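Local structure of class II aldolase/adducin N-terminal domain-containing protein (Thermoplasma acidophilum, 3M4R) at residues A51-S56 with G77-D82; V156-Y161 with V184-G189. The protein is of unknown function but probably an oxidoreductase of the short-chain dehydrogenase/reductase family, this chain being its zinc-binding class II aldolase/adducin-like domain. All blocks are in the same frame, centred on the assembly; numbering follows the deposited sequence. Where two conformers were deposited one is given.

Contact 1: residues A51-S56 with G77-D82; sequences AGRIIS and GIRMDD
At one edge of the central sheet of the class II aldolase/adducin fold, strand 54-61 meets the end of the outermost strand 75-79, where Arg79 takes the N-cap position of helix 80-85. The short segments 54-56 and 77-79 run at 93° to each other. The backbone link comes one residue later, at Met80, a selenomethionine, whose N donates to Ser56 O at 3.0 Å. The bond is straight at the hydrogen, but the donor lies tilted from the carbonyl plane. The same Ser56 O accepts from a water at 2.8 Å, and that water accepts in turn from Asp81 N. Two N-H groups of the first helical turn are thus tied to one strand carbonyl, one directly and one through water. Ser56 OG rests alongside CB and CG of Met80. The Met80 chain then bends and leads away; it also touches Leu58 and Lys44. Arg79 was modelled in two conformers. In the one described, its chain is extended from CG to NE and passes Ile55 obliquely. Arg53 NH1 and Arg79 NH1 converge on the carboxylate of Asp49, each in a salt bridge. In this conformer Ile55 CD1 lies over one face of the Arg79 guanidinium, 3.7 Å from Arg79 NH1.

Contact 2: residues V156-Y161 with V184-G189; sequences VVVLPY and VLRKHG. With ZN (zinc ion), chain B.
Strands 156-159 and 182-185 pair in parallel, with Val158 beside Val184 and Leu159 beside Leu185. Two nearly straight hydrogen bonds join the strands, Val184 N to Val157 O at 2.8 Å and Leu159 N to Val184 O, and a third, Arg186 N to Leu159 O at 3.0 Å, carries the pairing one residue on. With helix 166-175 they form a beta-alpha-beta unit at the sheet edge. Past the strands, a water donates to both Pro160 O and Arg186 O.

Side chains alternate between the two faces. Val158 CG2 lies 4.0 Å from Val184 CB on the face covered by helix 146-153. On the other face Leu159 CD2 meets Leu185 CD2 at 3.8 Å, and helix 166-175 packs over Leu159. Arg186 lays its CG against Val158 CG1, also at 3.8 Å. Its chain then bends at chi3 (72°), and the guanidinium bonds to Thr140 O, Leu144 O and Ser146 OG. With an alanine in its place, these three oxygens are likely to lose their donor, and Val158 CG1 its cover. Tyr161 turns its ring edge to Arg186 O, which lies near the ring plane, 3.6 Å from Tyr161 CD1. Lys187 CB also meets this CD1, the two side chains crossing at about a right angle.

Leu185 O accepts from both His188 N and Gly189 N in a classic beta bulge. With CG anti to the backbone N (chi1 -176°), His188 reaches the zinc, and its NE2 binds the metal at 2.0 Å. Glu116, His130, His132 and a water also bind it. Strand pairing, bulge and arginine bonds together are thus likely to fix where this zinc ligand stands.

Both contacts reach the same mixed sheet, but at its two outermost strands, on opposite sides of the chain's centre. Their centres lie 31 Å apart and their nearest atoms about 17 Å, and they share no segment. Contact 1 is the more peripheral and smaller, the start of one strand meeting the strand-to-helix junction of another, with one direct backbone bond and arginines gathered round an aspartate. Contact 2 sits nearer the centre and is a regular parallel pairing, with Leu159, Val184 and Leu185 buried, the other valines partly exposed and exposed residues at its loop end. Contact 2 carries a zinc ligand directly, whereas contact 1 holds none: its Ile78 side chain stays about 11 Å from that of Glu116.

Contact 1: residues A51-S56 with G77-D82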
ATOM      1  N   ALA A  51      14.824  -1.406  23.324  1.00 24.89           N
ATOM      2  CA  ALA A  51      16.016  -2.053  23.853  1.00 26.55           C
ATOM      3  C   ALA A  51      17.284  -1.439  23.273  1.00 26.83           C
ATOM      4  O   ALA A  51      18.345  -1.964  23.500  1.00 28.01           O
ATOM      5  CB  ALA A  51      15.973  -3.572  23.582  1.00 25.65           C
ATOM      6  N   GLY A  52      17.156  -0.324  22.565  1.00 28.10           N
ATOM      7  CA  GLY A  52      18.277   0.330  21.855  1.00 28.45           C
ATOM      8  C   GLY A  52      18.775  -0.352  20.599  1.00 28.54           C
ATOM      9  O   GLY A  52      19.845  -0.037  20.134  1.00 28.26           O
ATOM     10  N   ARG A  53      18.016  -1.283  20.035  1.00 29.15           N
ATOM     11  CA  ARG A  53      18.440  -1.953  18.837  1.00 29.82           C
ATOM     12  C   ARG A  53      17.997  -1.084  17.639  1.00 30.23           C
ATOM     13  O   ARG A  53      16.904  -0.503  17.642  1.00 30.38           O
ATOM     14  CB  ARG A  53      17.884  -3.367  18.782  1.00 30.80           C
ATOM     15  CG  ARG A  53      18.624  -4.305  19.774  1.00 33.64           C
ATOM     16  CD  ARG A  53      17.964  -5.649  20.093  1.00 36.97           C
ATOM     17  NE  ARG A  53      16.528  -5.504  20.325  1.00 40.74           N
ATOM     18  CZ  ARG A  53      15.802  -6.170  21.215  1.00 37.44           C
ATOM     19  NH1 ARG A  53      14.505  -5.898  21.265  1.00 37.44           N
ATOM     20  NH2 ARG A  53      16.324  -7.095  22.016  1.00 36.25           N
ATOM     21  N   ILE A  54      18.875  -0.954  16.654  1.00 29.40           N
ATOM     22  CA  ILE A  54      18.534  -0.248  15.406  1.00 29.95           C
ATOM     23  C   ILE A  54      17.886  -1.299  14.525  1.00 30.19           C
ATOM     24  O   ILE A  54      18.464  -2.359  14.309  1.00 33.05           O
ATOM     25  CB  ILE A  54      19.760   0.418  14.730  1.00 29.53           C
ATOM     26  CG1 ILE A  54      20.457   1.339  15.712  1.00 32.34           C
ATOM     27  CG2 ILE A  54      19.336   1.325  13.540  1.00 27.30           C
ATOM     28  CD1 ILE A  54      19.486   2.304  16.473  1.00 35.64           C
ATOM     29  N   ILE A  55      16.657  -1.052  14.089  1.00 28.55           N
ATOM     30  CA  ILE A  55      15.864  -2.091  13.396  1.00 27.28           C
ATOM     31  C   ILE A  55      15.101  -1.521  12.229  1.00 26.43           C
ATOM     32  O   ILE A  55      14.853  -0.313  12.180  1.00 25.44           O
ATOM     33  CB  ILE A  55      14.806  -2.760  14.342  1.00 27.20           C
ATOM     34  CG1 ILE A  55      13.967  -1.703  15.077  1.00 26.25           C
ATOM     35  CG2 ILE A  55      15.492  -3.718  15.376  1.00 28.14           C
ATOM     36  CD1 ILE A  55      12.555  -2.199  15.500  1.00 26.22           C
ATOM     37  N   SER A  56      14.668  -2.418  11.339  1.00 25.43           N
ATOM     38  CA  SER A  56      13.889  -2.065  10.186  1.00 25.63           C
ATOM     39  C   SER A  56      12.388  -2.101  10.554  1.00 24.23           C
ATOM     40  O   SER A  56      11.922  -3.088  11.093  1.00 23.12           O
ATOM     41  CB  SER A  56      14.202  -3.052   9.052  1.00 26.15           C
ATOM     42  OG  SER A  56      13.385  -2.735   7.967  1.00 29.81           O
ATOM     43  N   GLY A  77       4.162   1.374  13.969  1.00 21.08           N
ATOM     44  CA  GLY A  77       5.423   0.695  13.674  1.00 20.51           C
ATOM     45  C   GLY A  77       5.333  -0.805  13.827  1.00 20.67           C
ATOM     46  O   GLY A  77       5.027  -1.286  14.936  1.00 21.37           O
ATOM     47  N   ILE A  78       5.662  -1.530  12.752  1.00 20.83           N
ATOM     48  CA  ILE A  78       5.685  -2.998  12.737  1.00 20.86           C
ATOM     49  C   ILE A  78       7.097  -3.452  12.462  1.00 20.51           C
ATOM     50  O   ILE A  78       7.769  -2.961  11.537  1.00 20.16           O
ATOM     51  CB  ILE A  78       4.695  -3.567  11.655  1.00 21.27           C
ATOM     52  CG1 ILE A  78       3.262  -3.079  11.920  1.00 23.35           C
ATOM     53  CG2 ILE A  78       4.728  -5.124  11.549  1.00 20.92           C
ATOM     54  CD1 ILE A  78       2.585  -3.565  13.241  1.00 20.02           C
ATOM     55  N   ARG A  79       7.587  -4.372  13.254  1.00 20.10           N
ATOM     56  CA  ARG A  79       8.944  -4.885  13.033  0.50 20.33           C
ATOM     57  C   ARG A  79       8.979  -5.639  11.719  1.00 20.48           C
ATOM     58  O   ARG A  79       8.206  -6.544  11.521  1.00 20.57           O
ATOM     59  CB  ARG A  79       9.380  -5.829  14.155  0.50 19.82           C
ATOM     60  CG  ARG A  79       9.371  -5.202  15.536  0.50 19.14           C
ATOM     61  CD  ARG A  79       9.744  -6.170  16.670  0.50 18.92           C
ATOM     62  NE  ARG A  79       9.861  -5.329  17.846  0.50 19.97           N
ATOM     63  CZ  ARG A  79      10.980  -4.784  18.297  0.50 18.42           C
ATOM     64  NH1 ARG A  79      12.160  -5.069  17.753  0.50 21.71           N
ATOM     65  NH2 ARG A  79      10.906  -3.987  19.343  0.50 19.97           N
HETATM   66  N   MSE A  80       9.893  -5.267  10.816  1.00 22.10           N
HETATM   67  CA  MSE A  80       9.989  -5.936   9.525  1.00 22.11           C
HETATM   68  C   MSE A  80      10.505  -7.349   9.687  1.00 23.57           C
HETATM   69  O   MSE A  80      10.048  -8.230   8.969  1.00 22.88           O
HETATM   70  CB  MSE A  80      10.886  -5.177   8.527  1.00 23.64           C
HETATM   71  CG  MSE A  80      10.084  -4.055   7.793  1.00 22.40           C
HETATM   72 SE   MSE A  80       8.714  -4.712   6.558  1.00 19.97          SE
HETATM   73  CE  MSE A  80       9.992  -5.541   5.342  1.00 18.64           C
ATOM     74  N   ASP A  81      11.425  -7.580  10.615  1.00 23.14           N
ATOM     75  CA  ASP A  81      11.882  -8.943  10.889  1.00 24.86           C
ATOM     76  C   ASP A  81      10.690  -9.857  11.159  1.00 23.28           C
ATOM     77  O   ASP A  81      10.588 -10.922  10.588  1.00 23.09           O
ATOM     78  CB  ASP A  81      12.771  -8.988  12.131  1.00 26.56           C
ATOM     79  CG  ASP A  81      14.221  -8.673  11.833  1.00 33.21           C
ATOM     80  OD1 ASP A  81      14.595  -8.565  10.644  1.00 40.35           O
ATOM     81  OD2 ASP A  81      15.012  -8.566  12.826  1.00 43.64           O
ATOM     82  N   ASP A  82       9.768  -9.393  12.000  1.00 22.48           N
ATOM     83  CA  ASP A  82       8.554 -10.142  12.349  1.00 21.27           C
ATOM     84  C   ASP A  82       7.623 -10.317  11.117  1.00 20.95           C
ATOM     85  O   ASP A  82       7.145 -11.399  10.813  1.00 20.69           O
ATOM     86  CB  ASP A  82       7.787  -9.414  13.428  1.00 20.69           C
ATOM     87  CG  ASP A  82       8.419  -9.522  14.813  1.00 23.67           C
ATOM     88  OD1 ASP A  82       9.578  -9.998  14.920  1.00 22.70           O
ATOM     89  OD2 ASP A  82       7.712  -9.155  15.794  1.00 20.74           O
TER
HETATM   90  O   HOH W   1      12.633  -5.510  12.340  1.00 23.39           O

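Contact 2: residues V156-Y161 with V184-G189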
ATOM      1  N   VAL A 156       2.416  -3.104 -15.627  1.00 26.22           N
ATOM      2  CA  VAL A 156       1.769  -3.600 -14.426  1.00 24.90           C
ATOM      3  C   VAL A 156       1.602  -5.090 -14.495  1.00 24.86           C
ATOM      4  O   VAL A 156       1.701  -5.663 -15.537  1.00 23.28           O
ATOM      5  CB  VAL A 156       0.396  -2.971 -14.222  1.00 24.83           C
ATOM      6  CG1 VAL A 156       0.544  -1.479 -14.028  1.00 24.57           C
ATOM      7  CG2 VAL A 156      -0.543  -3.301 -15.421  1.00 23.79           C
ATOM      8  N   VAL A 157       1.376  -5.706 -13.344  1.00 25.11           N
ATOM      9  CA  VAL A 157       0.985  -7.085 -13.261  1.00 26.14           C
ATOM     10  C   VAL A 157      -0.427  -7.004 -12.753  1.00 26.59           C
ATOM     11  O   VAL A 157      -0.740  -6.179 -11.886  1.00 27.17           O
ATOM     12  CB  VAL A 157       1.903  -7.875 -12.292  1.00 27.06           C
ATOM     13  CG1 VAL A 157       1.239  -9.193 -11.798  1.00 27.86           C
ATOM     14  CG2 VAL A 157       3.229  -8.190 -12.999  1.00 27.14           C
ATOM     15  N   VAL A 158      -1.287  -7.848 -13.297  1.00 26.80           N
ATOM     16  CA  VAL A 158      -2.698  -7.871 -12.922  1.00 26.62           C
ATOM     17  C   VAL A 158      -2.969  -9.189 -12.209  1.00 26.91           C
ATOM     18  O   VAL A 158      -2.492 -10.226 -12.638  1.00 28.05           O
ATOM     19  CB  VAL A 158      -3.596  -7.724 -14.159  1.00 26.67           C
ATOM     20  CG1 VAL A 158      -5.069  -7.867 -13.767  1.00 25.15           C
ATOM     21  CG2 VAL A 158      -3.330  -6.384 -14.822  1.00 24.51           C
ATOM     22  N   LEU A 159      -3.659  -9.128 -11.074  1.00 26.58           N
ATOM     23  CA  LEU A 159      -4.053 -10.318 -10.324  1.00 25.53           C
ATOM     24  C   LEU A 159      -5.559 -10.477 -10.350  1.00 24.21           C
ATOM     25  O   LEU A 159      -6.277  -9.485 -10.314  1.00 23.09           O
ATOM     26  CB  LEU A 159      -3.593 -10.208  -8.867  1.00 26.38           C
ATOM     27  CG  LEU A 159      -2.283 -10.860  -8.432  1.00 27.61           C
ATOM     28  CD1 LEU A 159      -1.179 -10.532  -9.404  1.00 33.81           C
ATOM     29  CD2 LEU A 159      -1.923 -10.410  -7.006  1.00 30.66           C
ATOM     30  N   PRO A 160      -6.052 -11.728 -10.376  1.00 24.36           N
ATOM     31  CA  PRO A 160      -7.488 -11.939 -10.352  1.00 24.02           C
ATOM     32  C   PRO A 160      -8.025 -11.564  -9.011  1.00 22.79           C
ATOM     33  O   PRO A 160      -7.226 -11.281  -8.113  1.00 23.06           O
ATOM     34  CB  PRO A 160      -7.611 -13.455 -10.549  1.00 24.36           C
ATOM     35  CG  PRO A 160      -6.465 -13.972  -9.827  1.00 24.88           C
ATOM     36  CD  PRO A 160      -5.348 -13.017 -10.233  1.00 24.92           C
ATOM     37  N   TYR A 161      -9.347 -11.568  -8.849  1.00 22.19           N
ATOM     38  CA  TYR A 161      -9.945 -11.309  -7.543  1.00 21.43           C
ATOM     39  C   TYR A 161      -9.445 -12.347  -6.552  1.00 21.80           C
ATOM     40  O   TYR A 161      -9.473 -13.526  -6.836  1.00 21.05           O
ATOM     41  CB  TYR A 161     -11.489 -11.304  -7.539  1.00 21.27           C
ATOM     42  CG  TYR A 161     -12.057 -11.080  -6.143  1.00 21.17           C
ATOM     43  CD1 TYR A 161     -11.930  -9.846  -5.488  1.00 24.97           C
ATOM     44  CD2 TYR A 161     -12.622 -12.113  -5.440  1.00 20.20           C
ATOM     45  CE1 TYR A 161     -12.395  -9.657  -4.171  1.00 23.13           C
ATOM     46  CE2 TYR A 161     -13.082 -11.937  -4.120  1.00 19.47           C
ATOM     47  CZ  TYR A 161     -13.006 -10.726  -3.508  1.00 21.42           C
ATOM     48  OH  TYR A 161     -13.465 -10.611  -2.207  1.00 23.42           O
ATOM     49  N   VAL A 184      -2.158  -4.566 -10.086  1.00 23.44           N
ATOM     50  CA  VAL A 184      -3.592  -4.291 -10.183  1.00 22.96           C
ATOM     51  C   VAL A 184      -4.337  -5.474  -9.596  1.00 22.68           C
ATOM     52  O   VAL A 184      -4.078  -6.603  -9.968  1.00 23.29           O
ATOM     53  CB  VAL A 184      -4.024  -4.110 -11.628  1.00 22.96           C
ATOM     54  CG1 VAL A 184      -5.565  -3.902 -11.716  1.00 21.60           C
ATOM     55  CG2 VAL A 184      -3.270  -2.933 -12.229  1.00 22.10           C
ATOM     56  N   LEU A 185      -5.238  -5.206  -8.663  1.00 21.86           N
ATOM     57  CA  LEU A 185      -5.956  -6.278  -7.948  1.00 21.21           C
ATOM     58  C   LEU A 185      -7.406  -6.196  -8.393  1.00 21.64           C
ATOM     59  O   LEU A 185      -8.142  -5.289  -7.980  1.00 21.30           O
ATOM     60  CB  LEU A 185      -5.814  -6.089  -6.422  1.00 21.53           C
ATOM     61  CG  LEU A 185      -4.405  -5.916  -5.803  1.00 20.91           C
ATOM     62  CD1 LEU A 185      -4.479  -5.708  -4.250  1.00 22.55           C
ATOM     63  CD2 LEU A 185      -3.489  -7.064  -6.163  1.00 19.36           C
ATOM     64  N   ARG A 186      -7.826  -7.103  -9.278  1.00 21.86           N
ATOM     65  CA  ARG A 186      -9.164  -7.018  -9.823  1.00 22.27           C
ATOM     66  C   ARG A 186     -10.211  -7.065  -8.728  1.00 22.24           C
ATOM     67  O   ARG A 186     -10.107  -7.851  -7.801  1.00 21.70           O
ATOM     68  CB  ARG A 186      -9.428  -8.101 -10.874  1.00 22.61           C
ATOM     69  CG  ARG A 186      -8.508  -7.958 -12.078  1.00 23.13           C
ATOM     70  CD  ARG A 186      -8.898  -8.905 -13.217  1.00 22.31           C
ATOM     71  NE  ARG A 186     -10.122  -8.477 -13.872  1.00 22.20           N
ATOM     72  CZ  ARG A 186     -10.386  -8.639 -15.164  1.00 21.56           C
ATOM     73  NH1 ARG A 186     -11.541  -8.222 -15.634  1.00 19.75           N
ATOM     74  NH2 ARG A 186      -9.496  -9.193 -15.984  1.00 21.26           N
ATOM     75  N   LYS A 187     -11.197  -6.182  -8.861  1.00 22.13           N
ATOM     76  CA  LYS A 187     -12.309  -6.034  -7.918  1.00 22.99           C
ATOM     77  C   LYS A 187     -11.903  -5.628  -6.513  1.00 23.53           C
ATOM     78  O   LYS A 187     -12.650  -5.912  -5.560  1.00 23.53           O
ATOM     79  CB  LYS A 187     -13.162  -7.302  -7.861  1.00 23.34           C
ATOM     80  CG  LYS A 187     -13.575  -7.820  -9.206  1.00 25.55           C
ATOM     81  CD  LYS A 187     -14.837  -8.738  -9.132  1.00 27.11           C
ATOM     82  CE  LYS A 187     -15.137  -9.338 -10.492  1.00 29.15           C
ATOM     83  NZ  LYS A 187     -15.479 -10.777 -10.330  1.00 31.13           N
ATOM     84  N   HIS A 188     -10.713  -5.007  -6.390  1.00 23.41           N
ATOM     85  CA  HIS A 188     -10.153  -4.572  -5.116  1.00 23.66           C
ATOM     86  C   HIS A 188      -9.504  -3.203  -5.283  1.00 22.79           C
ATOM     87  O   HIS A 188      -9.964  -2.246  -4.702  1.00 21.97           O
ATOM     88  CB  HIS A 188      -9.118  -5.592  -4.612  1.00 23.72           C
ATOM     89  CG  HIS A 188      -8.546  -5.289  -3.248  1.00 26.77           C
ATOM     90  ND1 HIS A 188      -7.689  -6.160  -2.606  1.00 25.09           N
ATOM     91  CD2 HIS A 188      -8.695  -4.226  -2.410  1.00 28.85           C
ATOM     92  CE1 HIS A 188      -7.301  -5.631  -1.457  1.00 31.05           C
ATOM     93  NE2 HIS A 188      -7.916  -4.470  -1.297  1.00 28.33           N
ATOM     94  N   GLY A 189      -8.421  -3.108  -6.046  1.00 22.91           N
ATOM     95  CA  GLY A 189      -7.763  -1.822  -6.205  1.00 23.21           C
ATOM     96  C   GLY A 189      -6.397  -1.945  -6.826  1.00 23.40           C
ATOM     97  O   GLY A 189      -6.165  -2.783  -7.713  1.00 22.58           O
TER
HETATM   98 ZN    ZN B 220      -7.493  -3.145   0.083  1.00 37.37          ZN
HETATM   99  O   HOH W   2      -7.588  -8.980  -6.800  1.00 24.02           O
HETATM  100  O   HOH W   3      -9.095  -3.946   1.022  1.00 21.59           O